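Local coordinates for YrdC-like domain-containing protein (Streptococcus mutans, PDB 3L7V) that is of unknown function but may bind double-stranded RNA and take part in tRNA modification, at residues L131-E136 with S159-K164. Residues are numbered along the deposited sequence; the frame is centred on the assembly and turned at random.
With SO4 (sulfate ion), chain C.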
# COMPACT_ATOMS: atom_id res chain seq x y z
N LEU A 131 6.96 -8.01 3.52
CA LEU A 131 7.03 -9.48 3.40
C LEU A 131 7.85 -9.98 2.17
O LEU A 131 8.08 -9.23 1.23
CB LEU A 131 5.60 -10.05 3.34
CG LEU A 131 4.74 -9.89 4.60
CD1 LEU A 131 3.25 -10.09 4.32
CD2 LEU A 131 5.23 -10.83 5.73
N PRO A 132 8.30 -11.25 2.19
CA PRO A 132 8.92 -11.88 1.00
C PRO A 132 7.86 -12.44 0.05
O PRO A 132 6.75 -12.73 0.49
CB PRO A 132 9.72 -13.05 1.59
CG PRO A 132 9.51 -12.99 3.12
CD PRO A 132 8.27 -12.17 3.34
N TRP A 133 8.20 -12.61 -1.22
CA TRP A 133 7.28 -13.26 -2.19
C TRP A 133 7.39 -14.78 -2.15
O TRP A 133 8.47 -15.33 -1.92
CB TRP A 133 7.56 -12.80 -3.63
CG TRP A 133 7.10 -11.40 -3.95
CD1 TRP A 133 7.64 -10.23 -3.50
CD2 TRP A 133 6.00 -11.03 -4.81
NE1 TRP A 133 6.94 -9.15 -4.01
CE2 TRP A 133 5.94 -9.62 -4.82
CE3 TRP A 133 5.07 -11.76 -5.56
CZ2 TRP A 133 4.98 -8.92 -5.56
CZ3 TRP A 133 4.12 -11.06 -6.29
CH2 TRP A 133 4.08 -9.65 -6.28
N LYS A 134 6.27 -15.46 -2.37
CA LYS A 134 6.31 -16.90 -2.61
C LYS A 134 7.08 -17.21 -3.89
O LYS A 134 6.88 -16.55 -4.91
CB LYS A 134 4.90 -17.47 -2.72
CG LYS A 134 4.18 -17.56 -1.40
CD LYS A 134 2.69 -17.37 -1.59
CE LYS A 134 1.97 -18.69 -1.64
NZ LYS A 134 1.94 -19.27 -0.28
N ALA A 135 7.97 -18.20 -3.84
CA ALA A 135 8.81 -18.54 -5.00
C ALA A 135 8.03 -18.57 -6.31
O ALA A 135 8.45 -17.98 -7.31
CB ALA A 135 9.52 -19.87 -4.79
N GLU A 136 6.90 -19.27 -6.31
CA GLU A 136 6.14 -19.49 -7.53
C GLU A 136 5.48 -18.19 -8.01
O GLU A 136 5.32 -17.98 -9.22
CB GLU A 136 5.10 -20.58 -7.32
CG GLU A 136 4.27 -20.89 -8.55
CD GLU A 136 4.96 -21.85 -9.49
OE1 GLU A 136 5.47 -21.41 -10.54
OE2 GLU A 136 4.98 -23.06 -9.18
N SER A 159 8.40 -6.84 -0.67
CA SER A 159 7.53 -5.68 -0.95
C SER A 159 6.70 -5.31 0.28
O SER A 159 6.62 -6.09 1.24
CB SER A 159 6.57 -5.95 -2.11
OG SER A 159 7.23 -6.28 -3.32
N CYS A 160 6.09 -4.12 0.25
CA CYS A 160 5.10 -3.72 1.25
C CYS A 160 3.68 -4.01 0.75
O CYS A 160 3.23 -3.41 -0.23
CB CYS A 160 5.22 -2.22 1.59
SG CYS A 160 4.04 -1.64 2.89
N PHE A 161 2.97 -4.93 1.42
CA PHE A 161 1.60 -5.30 1.05
C PHE A 161 0.57 -4.58 1.95
O PHE A 161 0.62 -4.71 3.17
CB PHE A 161 1.40 -6.83 1.16
CG PHE A 161 2.17 -7.64 0.12
CD1 PHE A 161 1.56 -8.03 -1.07
CD2 PHE A 161 3.48 -8.01 0.35
CE1 PHE A 161 2.26 -8.76 -2.01
CE2 PHE A 161 4.19 -8.74 -0.60
CZ PHE A 161 3.57 -9.12 -1.78
N VAL A 162 -0.37 -3.85 1.36
CA VAL A 162 -1.28 -2.98 2.11
C VAL A 162 -2.74 -3.37 1.93
O VAL A 162 -3.14 -3.68 0.82
CB VAL A 162 -1.16 -1.51 1.62
CG1 VAL A 162 -1.95 -0.59 2.51
CG2 VAL A 162 0.29 -1.08 1.58
N ILE A 163 -3.53 -3.31 3.01
CA ILE A 163 -4.99 -3.54 2.97
C ILE A 163 -5.77 -2.36 3.57
O ILE A 163 -5.21 -1.58 4.33
CB ILE A 163 -5.44 -4.80 3.80
CG1 ILE A 163 -4.87 -4.73 5.23
CG2 ILE A 163 -5.07 -6.09 3.10
CD1 ILE A 163 -5.45 -5.74 6.20
N LYS A 164 -7.07 -2.27 3.26
CA LYS A 164 -8.00 -1.29 3.85
C LYS A 164 -7.51 0.15 3.82
O LYS A 164 -7.65 0.89 4.79
CB LYS A 164 -8.41 -1.68 5.29
CG LYS A 164 -9.19 -3.00 5.40
CD LYS A 164 -10.51 -2.97 4.60
CE LYS A 164 -11.18 -4.35 4.56
NZ LYS A 164 -12.50 -4.29 3.85
S SO4 C . 7.15 -20.67 -0.80
O1 SO4 C . 7.67 -21.45 0.31
O2 SO4 C . 8.17 -19.70 -1.20
O3 SO4 C . 6.85 -21.56 -1.93
O4 SO4 C . 5.91 -20.01 -0.40
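Ser159 OG is gripped by two groups: the indole N-H of Trp133 and the backbone carbonyl of Met152. The indole bond is nearly straight (171°), with Trp133 NE1 3.0 Å from Ser159 OG and the oxygen lying at the ring edge, in the indole plane. Leu131 and Ser159 form an antiparallel hydrogen-bonded pair, Leu131 N to Ser159 O at 3.0 Å and Ser159 N to Leu131 O at 3.1 Å, which joins the end of strand 127-132 to the start of strand 158-163.

Phe161 CG stands anti to its own carbonyl carbon (chi1 -69°), and the ring reaches back along the strand until Phe161 CZ lies over one indole face, near the rim, 3.9 Å from Trp133 CE2. The two ring planes are inclined at 57°, an oblique aromatic pair. Nearer the strand, Phe161 CD2 meets Leu131 CB at 4.2 Å, while Leu103 and Leu106 of helix 100-106 also pack on the phenyl ring.

Beyond the tryptophan, Lys134 occupies the N-cap of helix 135-143, where Ala135 N donates to O2 of a sulfate at 3.0 Å, an anion probably taken from the crystallisation liquor. The in-plane bond and the phenyl on one face together restrict the indole's rotation, and its N-H is satisfied in a buried setting beside the sheet, where helix 100-106 also packs.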